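Local coordinates for colicin B (Escherichia coli, PDB 1RH1), which forms pores in the cytoplasmic membrane of Escherichia coli and related bacteria, depolarising it and dissipating cellular energy, at residues N374-N379 / V485-A490; N425-K430 / S462-T467; P442-V447 / I493-D498. All coordinates share one frame; numbering follows the deposited sequence.

Contact 1: N374-N379 / V485-A490; sequences NKLMAN and VGVVIA
In the helical bundle of the colicin pore-forming domain, L376 and M377 meet V487 and V488 of helix 479-495. L376 lies on helix 366-376, and M377 is the next residue. The contact is small, burying 145 Å² in all, and it is wholly apolar. No hydrogen bond joins the two segments. The backbones are nearest at L376 and V488, whose CA atoms are 8.3 Å apart.

Two methyl-to-methyl touches carry the contact. CD1 of L376 meets CG1 of V487 at 4.2 Å, and the two side chains lie aslant to each other. CE of M377 reaches CG2 of V488 at 3.8 Å. M377 does not aim its CB at the helix. Its chain bends at chi2 (55°) and chi3 (-148°), and this carries the terminal methyl over to the valine. On V488 the touching branch is the one beside the backbone N. On V487 it is the one beside the carbonyl carbon.

A type I turn runs from L376 to N379. In it N379 N donates to L376 O at 3.0 Å. L376 also packs on V502, N506 and I510 of helix 500-510, while W440 borders both M377 and V488. K375 forms salt bridges to D499 and to D503 of helix 500-510.

Segment 485-490 lies in the second of two predicted transmembrane helices. Helices 457-472 and 479-495 form the hydrophobic helical hairpin, buried within the bundle of the soluble pore-forming domain, that is typical of channel-forming colicins.

Contact 2: N425-K430 / S462-T467; sequences NNIREK and SLFSLT
I427 turns CG1 to the side of its backbone N (chi1 -58°), and a second bend (chi2 -60°) sets CD1 toward F464. F464 holds CG trans to its own backbone N (chi1 -177°), which swings the ring toward helix 420-435. This is helix-to-helix packing inside the pore-forming domain bundle, between helix 420-435 and helix 457-472. The latter is the first arm of the hydrophobic helical hairpin of channel-forming colicins, and it falls in a predicted transmembrane segment. The backbones are nearest at I427 and F464, whose CA atoms are 7.5 Å apart.

I427 is the one residue of its segment with a substantial part in the contact. It works with two branches. CD1 sits near the plane of the F464 ring, 3.8 Å from F464 CD1, and so meets the rim of the ring and not its face. The two side chains cross at about a right angle. The other branch, I427 CG2, packs on the methyl CG2 of T467 at 3.9 Å. I427 CB lies at 4.0 Å from the same T467 methyl.

W450 of helix 441-452 touches I427, and L443 and V447 of that helix touch F464. F399 of a loop and M404 of helix 401-406 lie against T467. Nearby, R428 NH1 donates to the carbonyls of W396 and F399.

T467 is polar but presents only its methyl to I427. Its hydroxyl is turned back to its own helix, where OG1 donates to L463 O at 2.7 Å. That carbonyl also accepts from T467 N at 2.9 Å. The two donors reach L463 O from opposite faces of its plane, and OG1 is tilted out of that plane.

Contact 3: P442-V447 / I493-D498; sequences PLMLEV and IGAFID
A Met-aromatic contact between M444 and F496 links helix 441-452 to the 493-498 segment, in the core of the pore-forming domain. V447 and A495 complete it. The two segments bury 192 Å² between them, and all four touching residues are buried.

The sulfur of M444 lies 4.8 Å from the centroid of the F496 ring, 65° off the ring normal. It therefore approaches obliquely. The M444 chain folds over at chi2 (-50°) and chi3 (-103°), which brings the terminal methyl in as well. CE is 3.5 Å from F496 CE1 and 4.2 Å from A495 CB. One methyl thus touches both the ring and A495. V447 comes from the next turn of helix 441-452. Its CG1 lies 4.0 Å above one face of the ring, offset toward the rim. Its CB is 3.7 Å from F496 CZ. The outer end of the ring is thus held between M444 and V447, and the carbonyl oxygen of M444 lies at its edge, 3.7 Å from CZ.

M370 and I373 of helix 366-376 pack on M444. On the far segment, A495 O accepts from R364 NE. D498 caps the start of helix 500-510 through OD2 and the backbone N of K500.

No hydrogen bond or ion pair crosses between the segments. The chemistry is that of dispersion and sulfur-ring contact, which implies that apolar packing, rather than directional polar bonds, probably joins these two segments.

All three contacts lie in the pore-forming domain, well away from the centre of the long chain. Contacts 1 and 3 share helix 479-495, and their centres are about 12 Å apart. Contact 2 lies about 10 Å from contact 3 and about 16 Å from contact 1, centre to centre. Along the chain, both segments of contact 2 fall between those of contact 1, while contact 3 interlocks with each of the other two. Contact 2 touches contact 3 directly, with S465 packed on I493. The two predicted transmembrane helices are thus each packed against other helices of the domain, consistent with a soluble form that shields them before membrane insertion.

Contact 1: N374-N379 / V485-A490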
loop_
_atom_site.group_PDB
_atom_site.type_symbol
_atom_site.label_atom_id
_atom_site.label_comp_id
_atom_site.label_asym_id
_atom_site.label_seq_id
_atom_site.Cartn_x
_atom_site.Cartn_y
_atom_site.Cartn_z
ATOM N N ASN A 374 26.665 33.374 -3.028
ATOM C CA ASN A 374 27.660 34.413 -2.794
ATOM C C ASN A 374 28.876 34.264 -3.695
ATOM O O ASN A 374 29.575 35.240 -3.997
ATOM C CB ASN A 374 28.201 34.399 -1.387
ATOM C CG ASN A 374 27.290 34.971 -0.325
ATOM O OD1 ASN A 374 27.392 34.550 0.827
ATOM N ND2 ASN A 374 26.400 35.917 -0.618
ATOM N N LYS A 375 29.110 32.995 -4.067
ATOM C CA LYS A 375 30.175 32.579 -4.964
ATOM C C LYS A 375 29.827 32.993 -6.394
ATOM O O LYS A 375 30.695 33.394 -7.172
ATOM C CB LYS A 375 30.314 31.061 -4.839
ATOM C CG LYS A 375 31.299 30.372 -5.771
ATOM C CD LYS A 375 31.105 28.852 -5.821
ATOM C CE LYS A 375 31.261 28.090 -4.503
ATOM N NZ LYS A 375 31.591 26.689 -4.743
ATOM N N LEU A 376 28.537 32.907 -6.741
ATOM C CA LEU A 376 28.077 33.230 -8.073
ATOM C C LEU A 376 28.127 34.716 -8.306
ATOM O O LEU A 376 28.699 35.200 -9.278
ATOM C CB LEU A 376 26.666 32.735 -8.240
ATOM C CG LEU A 376 25.932 33.177 -9.467
ATOM C CD1 LEU A 376 26.627 32.701 -10.721
ATOM C CD2 LEU A 376 24.537 32.636 -9.369
ATOM N N MET A 377 27.504 35.421 -7.367
ATOM C CA MET A 377 27.386 36.863 -7.395
ATOM C C MET A 377 28.718 37.538 -7.129
ATOM O O MET A 377 28.828 38.765 -7.195
ATOM C CB MET A 377 26.364 37.273 -6.359
ATOM C CG MET A 377 25.057 37.831 -6.899
ATOM S SD MET A 377 24.141 36.820 -8.078
ATOM C CE MET A 377 23.506 38.226 -8.939
ATOM N N ALA A 378 29.742 36.735 -6.822
ATOM C CA ALA A 378 31.091 37.226 -6.641
ATOM C C ALA A 378 31.808 37.320 -7.968
ATOM O O ALA A 378 32.744 38.111 -8.095
ATOM C CB ALA A 378 31.908 36.300 -5.757
ATOM N N ASN A 379 31.385 36.509 -8.951
ATOM C CA ASN A 379 31.944 36.503 -10.295
ATOM C C ASN A 379 31.768 37.916 -10.851
ATOM O O ASN A 379 30.646 38.392 -11.043
ATOM C CB ASN A 379 31.195 35.463 -11.161
ATOM C CG ASN A 379 31.817 35.117 -12.519
ATOM O OD1 ASN A 379 31.515 34.085 -13.119
ATOM N ND2 ASN A 379 32.708 35.925 -13.084
ATOM N N VAL A 485 19.056 37.056 -15.824
ATOM C CA VAL A 485 18.102 36.390 -14.981
ATOM C C VAL A 485 18.193 34.902 -15.219
ATOM O O VAL A 485 17.968 34.153 -14.273
ATOM C CB VAL A 485 16.701 36.921 -15.279
ATOM C CG1 VAL A 485 15.621 36.167 -14.532
ATOM C CG2 VAL A 485 16.641 38.353 -14.781
ATOM N N GLY A 486 18.576 34.416 -16.400
ATOM C CA GLY A 486 18.687 32.981 -16.613
ATOM C C GLY A 486 19.816 32.405 -15.781
ATOM O O GLY A 486 19.737 31.262 -15.358
ATOM N N VAL A 487 20.877 33.191 -15.557
ATOM C CA VAL A 487 21.985 32.821 -14.687
ATOM C C VAL A 487 21.556 32.931 -13.215
ATOM O O VAL A 487 21.676 31.942 -12.503
ATOM C CB VAL A 487 23.159 33.748 -15.026
ATOM C CG1 VAL A 487 24.192 33.746 -13.934
ATOM C CG2 VAL A 487 23.867 33.208 -16.252
ATOM N N VAL A 488 21.034 34.083 -12.731
ATOM C CA VAL A 488 20.555 34.276 -11.363
ATOM C C VAL A 488 19.608 33.199 -10.936
ATOM O O VAL A 488 19.923 32.529 -9.962
ATOM C CB VAL A 488 19.818 35.608 -11.166
ATOM C CG1 VAL A 488 19.028 35.689 -9.841
ATOM C CG2 VAL A 488 20.895 36.680 -11.154
ATOM N N ILE A 489 18.505 32.967 -11.638
ATOM C CA ILE A 489 17.596 31.951 -11.158
ATOM C C ILE A 489 18.152 30.547 -11.270
ATOM O O ILE A 489 17.750 29.710 -10.468
ATOM C CB ILE A 489 16.255 32.019 -11.891
ATOM C CG1 ILE A 489 16.322 31.579 -13.328
ATOM C CG2 ILE A 489 15.795 33.467 -11.771
ATOM C CD1 ILE A 489 14.918 31.205 -13.842
ATOM N N ALA A 490 19.100 30.265 -12.184
ATOM C CA ALA A 490 19.676 28.924 -12.295
ATOM C C ALA A 490 20.642 28.673 -11.149
ATOM O O ALA A 490 20.629 27.615 -10.532
ATOM C CB ALA A 490 20.443 28.755 -13.583
#

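Contact 2: N425-K430 / S462-T467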
loop_
_atom_site.group_PDB
_atom_site.type_symbol
_atom_site.label_atom_id
_atom_site.label_comp_id
_atom_site.label_asym_id
_atom_site.label_seq_id
_atom_site.Cartn_x
_atom_site.Cartn_y
_atom_site.Cartn_z
ATOM N N ASN A 425 4.172 36.198 -3.490
ATOM C CA ASN A 425 4.411 37.633 -3.367
ATOM C C ASN A 425 5.694 37.924 -2.599
ATOM O O ASN A 425 6.387 38.926 -2.852
ATOM C CB ASN A 425 3.242 38.278 -2.654
ATOM C CG ASN A 425 3.369 39.769 -2.384
ATOM O OD1 ASN A 425 3.362 40.183 -1.230
ATOM N ND2 ASN A 425 3.492 40.618 -3.400
ATOM N N ASN A 426 6.043 37.053 -1.643
ATOM C CA ASN A 426 7.282 37.304 -0.951
ATOM C C ASN A 426 8.448 37.046 -1.862
ATOM O O ASN A 426 9.333 37.886 -1.882
ATOM C CB ASN A 426 7.397 36.443 0.270
ATOM C CG ASN A 426 6.411 36.874 1.332
ATOM O OD1 ASN A 426 5.729 36.027 1.887
ATOM N ND2 ASN A 426 6.296 38.167 1.634
ATOM N N ILE A 427 8.439 35.986 -2.682
ATOM C CA ILE A 427 9.528 35.735 -3.624
ATOM C C ILE A 427 9.723 36.934 -4.533
ATOM O O ILE A 427 10.844 37.340 -4.804
ATOM C CB ILE A 427 9.226 34.487 -4.474
ATOM C CG1 ILE A 427 9.000 33.244 -3.609
ATOM C CG2 ILE A 427 10.424 34.240 -5.371
ATOM C CD1 ILE A 427 10.207 32.870 -2.732
ATOM N N ARG A 428 8.600 37.546 -4.903
ATOM C CA ARG A 428 8.589 38.723 -5.749
ATOM C C ARG A 428 9.272 39.897 -5.073
ATOM O O ARG A 428 10.315 40.323 -5.556
ATOM C CB ARG A 428 7.151 39.063 -6.106
ATOM C CG ARG A 428 7.006 40.262 -7.007
ATOM C CD ARG A 428 6.480 41.505 -6.286
ATOM N NE ARG A 428 5.113 41.301 -5.849
ATOM C CZ ARG A 428 4.077 41.304 -6.690
ATOM N NH1 ARG A 428 4.277 41.524 -7.992
ATOM N NH2 ARG A 428 2.852 40.996 -6.238
ATOM N N GLU A 429 8.750 40.395 -3.943
ATOM C CA GLU A 429 9.358 41.515 -3.229
ATOM C C GLU A 429 10.819 41.276 -2.868
ATOM O O GLU A 429 11.641 42.197 -2.880
ATOM C CB GLU A 429 8.621 41.783 -1.957
ATOM C CG GLU A 429 7.194 42.221 -2.108
ATOM C CD GLU A 429 6.387 42.158 -0.811
ATOM O OE1 GLU A 429 6.913 41.765 0.240
ATOM O OE2 GLU A 429 5.200 42.489 -0.852
ATOM N N LYS A 430 11.125 40.005 -2.573
ATOM C CA LYS A 430 12.460 39.603 -2.207
ATOM C C LYS A 430 13.359 39.319 -3.408
ATOM O O LYS A 430 14.579 39.279 -3.261
ATOM C CB LYS A 430 12.339 38.398 -1.282
ATOM C CG LYS A 430 11.801 38.933 0.032
ATOM C CD LYS A 430 11.372 37.897 1.036
ATOM C CE LYS A 430 10.914 38.688 2.252
ATOM N NZ LYS A 430 10.719 37.809 3.392
ATOM N N SER A 462 9.733 23.319 -5.671
ATOM C CA SER A 462 8.886 23.565 -6.814
ATOM C C SER A 462 8.369 24.978 -6.848
ATOM O O SER A 462 8.751 25.688 -7.765
ATOM C CB SER A 462 7.753 22.615 -6.792
ATOM O OG SER A 462 8.358 21.380 -7.118
ATOM N N LEU A 463 7.578 25.444 -5.875
ATOM C CA LEU A 463 7.113 26.825 -5.768
ATOM C C LEU A 463 8.194 27.856 -6.023
ATOM O O LEU A 463 7.956 28.790 -6.766
ATOM C CB LEU A 463 6.545 27.002 -4.387
ATOM C CG LEU A 463 6.004 28.300 -3.878
ATOM C CD1 LEU A 463 4.846 28.799 -4.696
ATOM C CD2 LEU A 463 5.515 28.044 -2.477
ATOM N N PHE A 464 9.398 27.681 -5.501
ATOM C CA PHE A 464 10.465 28.620 -5.715
ATOM C C PHE A 464 10.946 28.607 -7.138
ATOM O O PHE A 464 11.164 29.654 -7.752
ATOM C CB PHE A 464 11.605 28.277 -4.822
ATOM C CG PHE A 464 12.758 29.249 -4.931
ATOM C CD1 PHE A 464 12.613 30.553 -4.469
ATOM C CD2 PHE A 464 13.959 28.829 -5.482
ATOM C CE1 PHE A 464 13.685 31.427 -4.566
ATOM C CE2 PHE A 464 15.027 29.716 -5.572
ATOM C CZ PHE A 464 14.889 31.015 -5.114
ATOM N N SER A 465 11.153 27.388 -7.634
ATOM C CA SER A 465 11.617 27.202 -8.998
ATOM C C SER A 465 10.545 27.591 -9.995
ATOM O O SER A 465 10.864 28.290 -10.942
ATOM C CB SER A 465 12.004 25.765 -9.223
ATOM O OG SER A 465 13.024 25.400 -8.310
ATOM N N LEU A 466 9.288 27.190 -9.797
ATOM C CA LEU A 466 8.175 27.603 -10.615
ATOM C C LEU A 466 7.995 29.108 -10.603
ATOM O O LEU A 466 7.964 29.685 -11.682
ATOM C CB LEU A 466 6.903 27.013 -10.133
ATOM C CG LEU A 466 6.648 25.583 -10.451
ATOM C CD1 LEU A 466 5.312 25.202 -9.862
ATOM C CD2 LEU A 466 6.579 25.374 -11.945
ATOM N N THR A 467 7.898 29.791 -9.448
ATOM C CA THR A 467 7.754 31.246 -9.392
ATOM C C THR A 467 8.890 31.924 -10.149
ATOM O O THR A 467 8.600 32.852 -10.906
ATOM C CB THR A 467 7.765 31.769 -7.930
ATOM O OG1 THR A 467 6.701 31.134 -7.233
ATOM C CG2 THR A 467 7.566 33.271 -7.851
#

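Contact 3: P442-V447 / I493-D498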
loop_
_atom_site.group_PDB
_atom_site.type_symbol
_atom_site.label_atom_id
_atom_site.label_comp_id
_atom_site.label_asym_id
_atom_site.label_seq_id
_atom_site.Cartn_x
_atom_site.Cartn_y
_atom_site.Cartn_z
ATOM N N PRO A 442 17.074 37.724 2.215
ATOM C CA PRO A 442 15.622 37.629 2.303
ATOM C C PRO A 442 14.947 36.632 1.384
ATOM O O PRO A 442 13.949 36.024 1.764
ATOM C CB PRO A 442 15.164 39.038 2.075
ATOM C CG PRO A 442 16.363 39.715 1.452
ATOM C CD PRO A 442 17.476 39.111 2.253
ATOM N N LEU A 443 15.513 36.432 0.193
ATOM C CA LEU A 443 14.968 35.467 -0.741
ATOM C C LEU A 443 15.277 34.065 -0.294
ATOM O O LEU A 443 14.351 33.258 -0.260
ATOM C CB LEU A 443 15.550 35.580 -2.144
ATOM C CG LEU A 443 14.709 35.377 -3.403
ATOM C CD1 LEU A 443 15.605 34.738 -4.420
ATOM C CD2 LEU A 443 13.511 34.483 -3.190
ATOM N N MET A 444 16.539 33.759 0.019
ATOM C CA MET A 444 16.909 32.392 0.347
ATOM C C MET A 444 16.382 31.962 1.697
ATOM O O MET A 444 16.016 30.817 1.922
ATOM C CB MET A 444 18.423 32.267 0.288
ATOM C CG MET A 444 18.956 32.684 -1.108
ATOM S SD MET A 444 18.146 31.920 -2.533
ATOM C CE MET A 444 19.391 30.751 -2.912
ATOM N N LEU A 445 16.203 32.938 2.565
ATOM C CA LEU A 445 15.706 32.729 3.911
ATOM C C LEU A 445 14.213 32.442 3.963
ATOM O O LEU A 445 13.742 31.670 4.784
ATOM C CB LEU A 445 16.084 33.977 4.705
ATOM C CG LEU A 445 16.144 34.056 6.225
ATOM C CD1 LEU A 445 16.964 32.916 6.808
ATOM C CD2 LEU A 445 16.729 35.429 6.588
ATOM N N GLU A 446 13.441 33.052 3.086
ATOM C CA GLU A 446 12.014 32.828 2.977
ATOM C C GLU A 446 11.759 31.403 2.530
ATOM O O GLU A 446 10.777 30.800 2.971
ATOM C CB GLU A 446 11.444 33.831 1.966
ATOM C CG GLU A 446 9.967 33.784 1.574
ATOM C CD GLU A 446 8.938 34.110 2.640
ATOM O OE1 GLU A 446 7.860 33.514 2.582
ATOM O OE2 GLU A 446 9.191 34.955 3.509
ATOM N N VAL A 447 12.650 30.841 1.686
ATOM C CA VAL A 447 12.464 29.492 1.148
ATOM C C VAL A 447 12.681 28.495 2.272
ATOM O O VAL A 447 11.890 27.561 2.431
ATOM C CB VAL A 447 13.454 29.199 -0.008
ATOM C CG1 VAL A 447 13.025 27.913 -0.677
ATOM C CG2 VAL A 447 13.465 30.303 -1.048
ATOM N N ILE A 493 18.056 28.308 -7.956
ATOM C CA ILE A 493 17.512 26.967 -7.798
ATOM C C ILE A 493 18.641 25.955 -7.602
ATOM O O ILE A 493 18.517 24.968 -6.878
ATOM C CB ILE A 493 16.739 26.637 -9.023
ATOM C CG1 ILE A 493 15.604 27.600 -9.115
ATOM C CG2 ILE A 493 16.235 25.218 -8.972
ATOM C CD1 ILE A 493 15.053 27.585 -10.540
ATOM N N GLY A 494 19.781 26.243 -8.232
ATOM C CA GLY A 494 20.962 25.395 -8.142
ATOM C C GLY A 494 21.448 25.174 -6.716
ATOM O O GLY A 494 21.558 24.032 -6.257
ATOM N N ALA A 495 21.667 26.316 -6.043
ATOM C CA ALA A 495 22.144 26.393 -4.670
ATOM C C ALA A 495 21.379 25.596 -3.615
ATOM O O ALA A 495 21.964 25.236 -2.605
ATOM C CB ALA A 495 22.161 27.844 -4.237
ATOM N N PHE A 496 20.088 25.315 -3.805
ATOM C CA PHE A 496 19.295 24.512 -2.893
ATOM C C PHE A 496 19.427 23.038 -3.203
ATOM O O PHE A 496 18.879 22.196 -2.485
ATOM C CB PHE A 496 17.788 24.888 -2.969
ATOM C CG PHE A 496 17.454 26.157 -2.185
ATOM C CD1 PHE A 496 17.116 27.330 -2.858
ATOM C CD2 PHE A 496 17.546 26.158 -0.784
ATOM C CE1 PHE A 496 16.885 28.489 -2.129
ATOM C CE2 PHE A 496 17.311 27.326 -0.064
ATOM C CZ PHE A 496 16.984 28.491 -0.737
ATOM N N ILE A 497 20.131 22.706 -4.290
ATOM C CA ILE A 497 20.220 21.321 -4.724
ATOM C C ILE A 497 21.658 20.879 -4.660
ATOM O O ILE A 497 21.999 19.881 -4.027
ATOM C CB ILE A 497 19.701 21.130 -6.187
ATOM C CG1 ILE A 497 18.346 21.773 -6.440
ATOM C CG2 ILE A 497 19.563 19.633 -6.407
ATOM C CD1 ILE A 497 17.779 21.576 -7.833
ATOM N N ASP A 498 22.506 21.673 -5.291
ATOM C CA ASP A 498 23.878 21.273 -5.369
ATOM C C ASP A 498 24.797 22.429 -5.648
ATOM O O ASP A 498 24.390 23.382 -6.304
ATOM C CB ASP A 498 23.984 20.250 -6.466
ATOM C CG ASP A 498 25.060 19.216 -6.239
ATOM O OD1 ASP A 498 24.712 18.041 -6.314
ATOM O OD2 ASP A 498 26.218 19.569 -5.989
#